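Local coordinates for protein mannitol dehydrogenase (Helicobacter pylori, PDB 3TWO) that probably catalyses the reversible, NADP(H)-dependent interconversion of cinnamyl alcohols and their aldehydes as a zinc-containing alcohol dehydrogenase, at residues S23-A26 against R30-L33; F91-K96 against E140-S145; L188-V193 against A335-V340; H211-A216 against K222-D227. One frame throughout, in Å; residues are numbered along the deposited sequence.

Contact 1 (S23-A26 against R30-L33)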
# COMPACT_ATOMS: atom_id res chain seq x y z
N SER B 23 4.45 -1.31 -42.27
CA SER B 23 5.02 -0.00 -42.46
C SER B 23 4.76 0.85 -41.21
O SER B 23 3.81 0.61 -40.43
CB SER B 23 4.47 0.66 -43.75
OG SER B 23 3.14 1.10 -43.52
N ARG B 24 5.62 1.84 -41.00
CA ARG B 24 5.45 2.78 -39.88
C ARG B 24 5.25 4.19 -40.43
O ARG B 24 5.55 4.44 -41.60
CB ARG B 24 6.70 2.77 -39.02
CG ARG B 24 7.04 1.43 -38.40
CD ARG B 24 8.38 1.51 -37.66
NE ARG B 24 8.71 0.30 -36.89
CZ ARG B 24 8.15 -0.10 -35.73
NH1 ARG B 24 7.12 0.56 -35.18
NH2 ARG B 24 8.64 -1.19 -35.10
N HIS B 25 4.78 5.11 -39.59
CA HIS B 25 4.70 6.53 -39.98
C HIS B 25 6.03 7.12 -40.51
O HIS B 25 7.14 6.73 -40.09
CB HIS B 25 4.12 7.40 -38.84
CG HIS B 25 5.05 7.61 -37.68
ND1 HIS B 25 4.87 6.97 -36.45
CD2 HIS B 25 6.10 8.45 -37.51
CE1 HIS B 25 5.79 7.40 -35.60
NE2 HIS B 25 6.54 8.30 -36.21
N ALA B 26 5.89 8.06 -41.45
CA ALA B 26 7.00 8.84 -42.01
C ALA B 26 7.79 9.50 -40.88
O ALA B 26 7.26 9.77 -39.79
CB ALA B 26 6.44 9.92 -42.98
N ARG B 30 10.64 16.10 -36.06
CA ARG B 30 11.25 15.78 -34.75
C ARG B 30 11.51 14.29 -34.50
O ARG B 30 11.87 13.91 -33.39
CB ARG B 30 10.37 16.25 -33.59
CG ARG B 30 10.14 17.73 -33.43
CD ARG B 30 11.35 18.43 -32.87
NE ARG B 30 11.85 19.30 -33.91
CZ ARG B 30 11.71 20.63 -33.92
NH1 ARG B 30 11.13 21.27 -32.89
NH2 ARG B 30 12.16 21.32 -34.96
N ASP B 31 11.30 13.43 -35.50
CA ASP B 31 11.48 11.97 -35.34
C ASP B 31 12.91 11.55 -35.68
O ASP B 31 13.63 12.26 -36.40
CB ASP B 31 10.53 11.19 -36.29
CG ASP B 31 9.06 11.31 -35.90
OD1 ASP B 31 8.76 11.47 -34.70
OD2 ASP B 31 8.20 11.22 -36.83
N VAL B 32 13.27 10.37 -35.22
CA VAL B 32 14.44 9.65 -35.73
C VAL B 32 14.04 8.23 -36.13
O VAL B 32 13.14 7.63 -35.53
CB VAL B 32 15.57 9.56 -34.66
CG1 VAL B 32 15.95 10.97 -34.23
CG2 VAL B 32 15.14 8.69 -33.43
N LEU B 33 14.71 7.73 -37.16
CA LEU B 33 14.56 6.36 -37.68
C LEU B 33 15.73 5.58 -37.14
O LEU B 33 16.89 5.92 -37.39
CB LEU B 33 14.65 6.39 -39.22
CG LEU B 33 14.78 5.08 -40.00
CD1 LEU B 33 13.73 4.12 -39.54
CD2 LEU B 33 14.71 5.33 -41.56
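His25 and Ala26 meet Asp31 where the chain turns from strand 18-24 into strand 31-40, in the GroES-like part of this zinc alcohol dehydrogenase. The interface is small. It is buried, and it is made almost entirely by one carboxylate. Arg30 comes first, an exposed residue that takes no part; its backbone bonds to Glu140.

Asp31 comes next and sends its CB toward the 23-26 segment. Its CG stands beside its own backbone N (chi1 -69°), which carries the carboxylate across to His25 and Ala26. OD2 reaches the edge of the His25 ring, close to the ring plane, and lies 3.4 Å from His25 NE2. The same oxygen is 3.5 Å from His25 CD2, so it faces the rim between these two atoms. The ring and carboxylate planes are turned 49° apart. Asp31 OD2 also accepts a hydrogen bond from the backbone N of Gly28, in the short loop between the segments. This bond ties the carboxylate to the turn.

Val32 and Leu33 continue the strand. Val32 packs on Ile70 and Val73, and Leu33 packs on Val3. His25 has a second flat neighbour, since its ring stacks with that of His123.

The turn thus links the two-stranded sheet of 3-9 and 18-24 to the larger mixed sheet. Ala26 adds a carbonyl oxygen to the site: Ala26 O lies 3.4 Å from Asp31 OD2, and because both atoms are acceptors, no hydrogen bond joins them.

Contact 2 (F91-K96 against E140-S145). With ZN (zinc ion), chain H.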
# COMPACT_ATOMS: atom_id res chain seq x y z
N PHE B 91 7.67 3.28 -24.03
CA PHE B 91 6.77 4.22 -24.71
C PHE B 91 7.53 5.13 -25.67
O PHE B 91 8.73 5.34 -25.47
CB PHE B 91 5.90 5.03 -23.73
CG PHE B 91 6.72 5.71 -22.67
CD1 PHE B 91 7.27 6.96 -22.90
CD2 PHE B 91 6.96 5.08 -21.45
CE1 PHE B 91 8.05 7.59 -21.92
CE2 PHE B 91 7.70 5.70 -20.47
CZ PHE B 91 8.26 6.96 -20.72
N VAL B 92 6.84 5.63 -26.69
CA VAL B 92 7.46 6.37 -27.77
C VAL B 92 6.87 7.77 -27.96
O VAL B 92 7.26 8.51 -28.89
CB VAL B 92 7.30 5.62 -29.12
CG1 VAL B 92 8.01 4.33 -29.08
CG2 VAL B 92 5.77 5.39 -29.47
N ASN B 93 5.92 8.13 -27.12
CA ASN B 93 5.28 9.47 -27.23
C ASN B 93 4.36 9.71 -26.03
O ASN B 93 4.02 8.73 -25.34
CB ASN B 93 4.46 9.58 -28.51
CG ASN B 93 4.62 10.96 -29.16
OD1 ASN B 93 4.97 11.92 -28.49
ND2 ASN B 93 4.49 11.03 -30.50
N SER B 94 4.03 11.00 -25.76
CA SER B 94 3.07 11.42 -24.73
C SER B 94 2.64 12.85 -25.03
O SER B 94 3.11 13.42 -26.00
CB SER B 94 3.66 11.30 -23.30
OG SER B 94 4.76 12.19 -23.10
N CYS B 95 1.78 13.45 -24.20
CA CYS B 95 1.08 14.68 -24.65
C CYS B 95 2.00 15.89 -24.44
O CYS B 95 1.87 16.88 -25.15
CB CYS B 95 -0.28 14.91 -23.94
SG CYS B 95 -0.10 15.69 -22.29
N LYS B 96 2.93 15.76 -23.50
CA LYS B 96 3.96 16.79 -23.27
C LYS B 96 3.32 18.04 -22.67
O LYS B 96 3.93 19.09 -22.62
CB LYS B 96 4.76 17.17 -24.55
CG LYS B 96 5.26 16.00 -25.46
CD LYS B 96 5.85 16.59 -26.78
CE LYS B 96 6.14 15.53 -27.87
NZ LYS B 96 4.89 14.68 -28.14
N GLU B 140 12.13 12.33 -30.99
CA GLU B 140 13.48 12.41 -30.38
C GLU B 140 13.53 12.54 -28.86
O GLU B 140 14.58 12.22 -28.26
CB GLU B 140 14.32 13.55 -30.98
CG GLU B 140 13.62 14.89 -30.96
CD GLU B 140 14.57 16.06 -31.09
OE1 GLU B 140 14.08 17.22 -30.97
OE2 GLU B 140 15.78 15.82 -31.28
N ASN B 141 12.43 13.00 -28.25
CA ASN B 141 12.34 13.18 -26.78
C ASN B 141 12.08 11.91 -25.99
O ASN B 141 11.97 11.96 -24.78
CB ASN B 141 11.31 14.24 -26.42
CG ASN B 141 11.65 15.56 -27.08
OD1 ASN B 141 12.50 16.29 -26.61
ND2 ASN B 141 11.05 15.81 -28.26
N TYR B 142 11.95 10.79 -26.72
CA TYR B 142 11.68 9.44 -26.17
C TYR B 142 12.80 8.47 -26.55
O TYR B 142 12.65 7.25 -26.44
CB TYR B 142 10.30 8.96 -26.69
CG TYR B 142 9.26 9.93 -26.25
CD1 TYR B 142 9.00 11.09 -27.01
CD2 TYR B 142 8.62 9.77 -25.00
CE1 TYR B 142 8.10 12.05 -26.57
CE2 TYR B 142 7.67 10.77 -24.57
CZ TYR B 142 7.42 11.87 -25.36
OH TYR B 142 6.50 12.83 -24.99
N VAL B 143 13.93 9.01 -26.97
CA VAL B 143 15.07 8.18 -27.37
C VAL B 143 16.21 8.28 -26.33
O VAL B 143 16.61 9.38 -25.92
CB VAL B 143 15.54 8.56 -28.81
CG1 VAL B 143 16.80 7.75 -29.21
CG2 VAL B 143 14.39 8.35 -29.82
N ILE B 144 16.77 7.16 -25.92
CA ILE B 144 17.81 7.19 -24.90
C ILE B 144 19.18 7.20 -25.59
O ILE B 144 19.40 6.41 -26.52
CB ILE B 144 17.66 5.93 -23.95
CG1 ILE B 144 16.20 5.87 -23.40
CG2 ILE B 144 18.83 5.84 -22.89
CD1 ILE B 144 15.69 7.20 -22.79
N SER B 145 20.10 8.05 -25.14
CA SER B 145 21.43 8.08 -25.71
C SER B 145 22.33 7.00 -25.07
O SER B 145 22.31 6.80 -23.86
CB SER B 145 22.03 9.45 -25.45
OG SER B 145 23.37 9.36 -25.68
ZN ZN H . 0.97 14.11 -20.88
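Tyr142 is the centre of this contact, lying against the backbone and side chains of 91-96.

CH-pi and apolar contacts come first. CA of Asn93 sits over the middle of the Tyr142 ring, a CH-pi contact 3.7 Å from the ring centroid and only 9° off the ring normal. The Val92 peptide covers the base of the ring, with Val92 O 3.6 Å from Tyr142 CG. Phe91 meets Tyr142 rim to rim: Phe91 CD1 is 3.8 Å from Tyr142 CD2, and the two side chains cross at about a right angle.

One hydrogen bond holds the far end. Tyr142 OH and Ser94 OG are 2.6 Å apart and share a short bond. Lys96 passes the hydroxyl, with its CG 3.4 Å from Tyr142 OH. Its chain then bends at the last torsion (chi4 53°). This brings NZ to two acceptors of its own segment: Asn93 OD1 at 2.8 Å from Lys96 NZ, approached in the carbonyl plane, and Ser94 O at 3.1 Å from the same nitrogen.

Metal binding follows at once in sequence. Cys95 SG binds zinc at 2.4 Å, together with Cys98, Cys101 and Cys109, as in the structural zinc lobe of this family.

Around the contact, strand 91-93 pairs with 113-114, strand 144-145 pairs with 85-88, and Ile296 of helix 296-308 touches both Phe91 and Tyr142.

Contact 3 (L188-V193 against A335-V340). With NDP (NADPH dihydro-nicotinamide-adenine-dinucleotide phosphate), chain F.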
# COMPACT_ATOMS: atom_id res chain seq x y z
N LEU B 188 13.69 -9.01 -14.68
CA LEU B 188 13.66 -7.88 -13.76
C LEU B 188 14.40 -8.23 -12.45
O LEU B 188 15.22 -7.43 -11.95
CB LEU B 188 12.23 -7.39 -13.49
CG LEU B 188 11.72 -6.34 -14.46
CD1 LEU B 188 11.61 -6.90 -15.90
CD2 LEU B 188 10.31 -5.83 -13.95
N GLY B 189 14.15 -9.43 -11.93
CA GLY B 189 14.71 -9.82 -10.64
C GLY B 189 16.22 -9.69 -10.58
O GLY B 189 16.77 -9.12 -9.65
N SER B 190 16.91 -10.29 -11.54
CA SER B 190 18.36 -10.19 -11.58
C SER B 190 18.85 -8.73 -11.73
O SER B 190 19.88 -8.36 -11.15
CB SER B 190 18.94 -11.07 -12.71
OG SER B 190 18.51 -10.56 -13.95
N MET B 191 18.18 -7.90 -12.53
CA MET B 191 18.57 -6.44 -12.51
C MET B 191 18.42 -5.81 -11.09
O MET B 191 19.30 -5.05 -10.64
CB MET B 191 17.75 -5.62 -13.54
CG MET B 191 18.13 -5.92 -14.97
SD MET B 191 19.92 -5.95 -15.25
CE MET B 191 20.49 -4.30 -14.86
N ALA B 192 17.30 -6.12 -10.42
CA ALA B 192 17.02 -5.58 -9.01
C ALA B 192 18.14 -6.02 -8.08
O ALA B 192 18.69 -5.23 -7.29
CB ALA B 192 15.71 -6.16 -8.46
N VAL B 193 18.47 -7.32 -8.16
CA VAL B 193 19.62 -7.86 -7.43
C VAL B 193 20.94 -7.08 -7.68
O VAL B 193 21.60 -6.67 -6.74
CB VAL B 193 19.81 -9.38 -7.68
CG1 VAL B 193 21.23 -9.84 -7.12
CG2 VAL B 193 18.72 -10.19 -6.99
N ALA B 335 13.59 -20.78 -18.06
CA ALA B 335 14.37 -19.68 -18.61
C ALA B 335 15.53 -19.39 -17.67
O ALA B 335 15.58 -19.94 -16.55
CB ALA B 335 13.49 -18.40 -18.85
N LYS B 336 16.50 -18.56 -18.09
CA LYS B 336 17.60 -18.24 -17.19
C LYS B 336 17.35 -16.79 -16.71
O LYS B 336 16.72 -16.57 -15.62
CB LYS B 336 18.96 -18.43 -17.89
CG LYS B 336 20.15 -18.56 -16.89
CD LYS B 336 21.51 -18.12 -17.53
CE LYS B 336 22.64 -17.95 -16.51
NZ LYS B 336 22.82 -19.24 -15.74
N PHE B 337 17.81 -15.81 -17.49
CA PHE B 337 17.52 -14.43 -17.17
C PHE B 337 16.85 -13.76 -18.37
O PHE B 337 15.67 -14.09 -18.65
CB PHE B 337 18.74 -13.71 -16.54
CG PHE B 337 19.25 -14.41 -15.26
CD1 PHE B 337 20.44 -15.18 -15.25
CD2 PHE B 337 18.52 -14.34 -14.07
CE1 PHE B 337 20.89 -15.80 -14.08
CE2 PHE B 337 18.98 -14.97 -12.89
CZ PHE B 337 20.18 -15.70 -12.91
N ARG B 338 17.56 -12.89 -19.10
CA ARG B 338 16.95 -12.25 -20.28
C ARG B 338 17.34 -13.00 -21.54
O ARG B 338 18.53 -13.39 -21.69
CB ARG B 338 17.33 -10.75 -20.39
CG ARG B 338 16.30 -9.82 -19.73
CD ARG B 338 15.12 -9.58 -20.69
NE ARG B 338 14.17 -8.58 -20.23
CZ ARG B 338 13.16 -8.81 -19.39
NH1 ARG B 338 13.03 -10.00 -18.81
NH2 ARG B 338 12.35 -7.81 -19.07
N TYR B 339 16.37 -13.17 -22.45
CA TYR B 339 16.65 -13.50 -23.88
C TYR B 339 16.76 -12.20 -24.68
O TYR B 339 16.00 -11.22 -24.42
CB TYR B 339 15.54 -14.36 -24.51
CG TYR B 339 15.48 -15.78 -23.97
CD1 TYR B 339 14.49 -16.15 -23.03
CD2 TYR B 339 16.42 -16.74 -24.35
CE1 TYR B 339 14.43 -17.46 -22.53
CE2 TYR B 339 16.38 -18.04 -23.85
CZ TYR B 339 15.39 -18.39 -22.96
OH TYR B 339 15.37 -19.66 -22.47
N VAL B 340 17.71 -12.18 -25.62
CA VAL B 340 17.84 -11.02 -26.47
C VAL B 340 17.94 -11.45 -27.94
O VAL B 340 18.73 -12.36 -28.27
CB VAL B 340 19.04 -10.17 -26.12
CG1 VAL B 340 19.21 -9.12 -27.20
CG2 VAL B 340 18.87 -9.52 -24.72
PA NDP F . 10.59 -13.26 -16.40
O1A NDP F . 9.85 -14.54 -16.44
O2A NDP F . 12.15 -13.09 -16.56
O5B NDP F . 10.92 -13.49 -14.82
C5B NDP F . 9.85 -13.91 -13.82
C4B NDP F . 10.55 -14.66 -12.69
O4B NDP F . 9.73 -14.94 -11.48
C3B NDP F . 11.06 -16.02 -13.22
O3B NDP F . 12.46 -16.18 -12.78
C2B NDP F . 10.13 -17.03 -12.51
O2B NDP F . 10.90 -18.23 -12.33
C1B NDP F . 9.93 -16.37 -11.13
N9A NDP F . 8.62 -16.68 -10.51
C8A NDP F . 7.47 -16.92 -11.18
N7A NDP F . 6.52 -17.10 -10.27
C5A NDP F . 7.05 -16.97 -9.06
C6A NDP F . 6.53 -17.05 -7.78
N6A NDP F . 5.21 -17.33 -7.51
N1A NDP F . 7.39 -16.88 -6.78
C2A NDP F . 8.67 -16.60 -6.95
N3A NDP F . 9.18 -16.50 -8.16
C4A NDP F . 8.38 -16.70 -9.22
O3 NDP F . 9.78 -11.96 -16.06
PN NDP F . 10.27 -10.52 -16.18
O1N NDP F . 11.34 -10.21 -15.19
O2N NDP F . 10.52 -10.01 -17.62
O5D NDP F . 8.97 -9.74 -15.76
C5D NDP F . 8.29 -10.15 -14.47
C4D NDP F . 6.88 -9.44 -14.34
O4D NDP F . 7.24 -8.04 -14.33
C3D NDP F . 5.89 -9.65 -15.52
O3D NDP F . 4.55 -9.78 -14.97
C2D NDP F . 6.11 -8.35 -16.33
O2D NDP F . 4.96 -8.03 -17.03
C1D NDP F . 6.30 -7.34 -15.18
N1N NDP F . 6.88 -6.02 -15.61
C2N NDP F . 6.34 -4.84 -15.04
C3N NDP F . 6.83 -3.60 -15.39
C7N NDP F . 6.28 -2.36 -14.69
O7N NDP F . 5.73 -2.45 -13.58
N7N NDP F . 6.68 -1.20 -15.21
C4N NDP F . 7.85 -3.51 -16.36
C5N NDP F . 8.44 -4.68 -16.92
C6N NDP F . 7.95 -5.92 -16.57
P2B NDP F . 10.32 -19.67 -12.56
O1X NDP F . 11.44 -20.39 -13.51
O2X NDP F . 10.03 -20.30 -11.27
O3X NDP F . 9.02 -19.52 -13.46
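Leu188 and Arg338 meet beside the NADPH pyrophosphate, where the first helix of the Rossmann fold, 187-198, faces strand 338-342. Their side chains pass at a slant. CD1 of Leu188 lies 3.4 Å from Arg338 NH2, placed obliquely to the guanidinium. The other branch of Leu188 turns to the nicotinamide, with CD2 3.5 Å from NADPH C6N.

The Arg338 chain bends at chi2 (-81°) and presents its guanidinium edge to the phosphate. Arg338 NH1 bonds to NADPH O2N at 2.8 Å, and NH2 adds a weak bond to the same oxygen. NE forms a salt bridge with Glu65, so the group has both a phosphate and a carboxylate partner. Its positive charge probably offsets the negative charge of the phosphate.

A second pair lies further along the helix. Ser190 CB is 3.6 Å from Phe337 CD2, and Phe337 also meets the Phe185 ring edge-to-face. Ser190 OG instead bonds back to Gly186 O, in the glycine-rich turn.

That turn, which matches the GxGxxG pattern, aims backbone amides at the pyrophosphate. Leu188 N donates to NADPH O1N at 2.7 Å, with a nearly straight N-H...O angle of 173°.

Contact 4 (H211-A216 against K222-D227)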
# COMPACT_ATOMS: atom_id res chain seq x y z
N HIS B 211 17.51 -23.73 -8.85
CA HIS B 211 18.25 -23.88 -10.11
C HIS B 211 19.26 -22.75 -10.38
O HIS B 211 20.30 -23.00 -11.02
CB HIS B 211 17.36 -24.13 -11.36
CG HIS B 211 16.48 -25.34 -11.26
ND1 HIS B 211 15.33 -25.47 -12.02
CD2 HIS B 211 16.54 -26.44 -10.47
CE1 HIS B 211 14.73 -26.61 -11.70
NE2 HIS B 211 15.45 -27.21 -10.77
N LYS B 212 18.98 -21.55 -9.91
CA LYS B 212 19.88 -20.41 -10.13
C LYS B 212 20.52 -19.86 -8.84
O LYS B 212 21.02 -18.75 -8.82
CB LYS B 212 19.13 -19.31 -10.90
CG LYS B 212 18.54 -19.86 -12.21
CD LYS B 212 17.77 -18.82 -13.06
CE LYS B 212 16.55 -18.29 -12.35
NZ LYS B 212 15.66 -17.55 -13.35
N LYS B 213 20.50 -20.64 -7.77
CA LYS B 213 21.09 -20.18 -6.51
C LYS B 213 22.57 -19.77 -6.67
O LYS B 213 22.97 -18.73 -6.19
CB LYS B 213 20.95 -21.26 -5.44
CG LYS B 213 21.71 -20.98 -4.21
CD LYS B 213 21.23 -21.81 -3.06
CE LYS B 213 21.85 -21.23 -1.73
NZ LYS B 213 21.68 -22.25 -0.70
N GLN B 214 23.37 -20.58 -7.37
CA GLN B 214 24.77 -20.24 -7.66
C GLN B 214 24.91 -18.93 -8.40
O GLN B 214 25.82 -18.19 -8.10
CB GLN B 214 25.50 -21.33 -8.48
CG GLN B 214 25.93 -22.57 -7.62
CD GLN B 214 26.64 -22.18 -6.26
OE1 GLN B 214 26.11 -22.49 -5.19
NE2 GLN B 214 27.78 -21.49 -6.33
N ASP B 215 24.05 -18.66 -9.37
CA ASP B 215 24.13 -17.32 -10.01
C ASP B 215 23.78 -16.22 -8.99
O ASP B 215 24.40 -15.17 -9.01
CB ASP B 215 23.26 -17.17 -11.25
CG ASP B 215 23.36 -18.35 -12.18
OD1 ASP B 215 24.21 -18.36 -13.10
OD2 ASP B 215 22.59 -19.29 -11.97
N ALA B 216 22.82 -16.48 -8.09
CA ALA B 216 22.49 -15.49 -7.05
C ALA B 216 23.74 -15.20 -6.20
O ALA B 216 24.14 -14.05 -6.04
CB ALA B 216 21.39 -16.00 -6.18
N LYS B 222 22.98 -12.58 -0.32
CA LYS B 222 23.37 -13.14 0.96
C LYS B 222 22.42 -14.28 1.42
O LYS B 222 22.86 -15.21 2.09
CB LYS B 222 23.53 -12.03 2.02
CG LYS B 222 25.10 -11.82 2.55
CD LYS B 222 26.17 -11.22 1.50
CE LYS B 222 26.92 -9.94 2.02
NZ LYS B 222 25.99 -8.72 2.29
N HIS B 223 21.14 -14.22 1.05
CA HIS B 223 20.21 -15.31 1.38
C HIS B 223 19.39 -15.66 0.16
O HIS B 223 18.97 -14.77 -0.61
CB HIS B 223 19.24 -14.97 2.52
CG HIS B 223 19.90 -14.49 3.77
ND1 HIS B 223 20.04 -13.15 4.07
CD2 HIS B 223 20.46 -15.16 4.80
CE1 HIS B 223 20.67 -13.01 5.22
NE2 HIS B 223 20.92 -14.22 5.69
N PHE B 224 19.19 -16.97 -0.02
CA PHE B 224 18.42 -17.45 -1.14
C PHE B 224 17.28 -18.27 -0.56
O PHE B 224 17.55 -19.20 0.16
CB PHE B 224 19.26 -18.35 -2.06
CG PHE B 224 18.62 -18.61 -3.38
CD1 PHE B 224 18.87 -17.76 -4.48
CD2 PHE B 224 17.75 -19.66 -3.55
CE1 PHE B 224 18.28 -17.98 -5.68
CE2 PHE B 224 17.16 -19.87 -4.80
CZ PHE B 224 17.41 -19.02 -5.85
N TYR B 225 16.03 -17.94 -0.87
CA TYR B 225 14.90 -18.75 -0.39
C TYR B 225 14.09 -19.32 -1.54
O TYR B 225 14.03 -18.72 -2.63
CB TYR B 225 14.00 -17.88 0.44
CG TYR B 225 14.72 -17.23 1.61
CD1 TYR B 225 14.84 -15.81 1.66
CD2 TYR B 225 15.30 -18.00 2.64
CE1 TYR B 225 15.48 -15.19 2.71
CE2 TYR B 225 15.93 -17.39 3.72
CZ TYR B 225 15.99 -15.97 3.74
OH TYR B 225 16.60 -15.30 4.74
N THR B 226 13.48 -20.48 -1.31
CA THR B 226 12.55 -21.04 -2.31
C THR B 226 11.09 -20.90 -1.84
O THR B 226 10.16 -21.37 -2.48
CB THR B 226 12.88 -22.52 -2.62
OG1 THR B 226 12.94 -23.25 -1.40
CG2 THR B 226 14.25 -22.66 -3.37
N ASP B 227 10.88 -20.21 -0.72
CA ASP B 227 9.53 -19.98 -0.24
C ASP B 227 9.66 -18.83 0.70
O ASP B 227 10.60 -18.81 1.53
CB ASP B 227 9.06 -21.18 0.56
CG ASP B 227 7.56 -21.15 0.85
OD1 ASP B 227 7.06 -20.26 1.53
OD2 ASP B 227 6.87 -22.07 0.41
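The Phe224 ring is the flat group here, and Lys213 lies over one of its faces. CA of Lys213 makes a CH-pi contact, 3.9 Å from the ring centroid and 18° off the ring normal. It sits somewhat toward the rim rather than over the centre. At the ring edge, near its plane, comes the methyl of Ala216: CB is 3.5 Å from Phe224 CD1. Lys212 O approaches the ring at a slant and more loosely.

The Lys213 side chain carries on from there. CG stands opposite the backbone N (chi1 170°) and the rest of the chain is extended. Its methylenes therefore run from the ring back along the root of Phe224, with Lys213 CE 3.9 Å from Phe224 CB. The contact is apolar up to the ammonium end. Phe224 also has its CG trans to its own N (chi1 -166°), which raises the ring from the strand toward the helix. It touches Val205 on the neighbouring strand as well.

Lys212 occupies the N-cap position of helix 213-218. Its O accepts the backbone bond from Ala216 N at 3.0 Å, which fixes the first turn that carries Lys213 and Ala216. Its own side chain leads elsewhere: NZ bonds to Lys336 O and Phe185 O, and the side chain lines the NADPH pocket.

Strand 202-206, helix 213-218 and strand 223-225 form a beta-alpha-beta unit. Phe224 packs the helix onto an edge strand of the chain's parallel sheet, as expected in a Rossmann fold.

Overall arrangement
Contacts 1 and 2 lie in the GroES-like part and touch: Arg30 O probably bonds to Glu140 N, and Val32 packs on Val143. Contacts 3 and 4 lie on the other side of the chain's centre. They are joined by Lys336, which meets Lys212 and Asp215, and by Phe337. Contact 4 is nested in the loop that contact 3 closes. Contacts 1, 2 and 3 are buried and all reach the same mixed sheet, whereas contact 4 is only partly buried. Their chemistry differs: a carboxylate at a turn in contact 1, a tyrosine beside a zinc lobe in contact 2, cofactor phosphate in contact 3, and apolar helix-on-strand packing in contact 4.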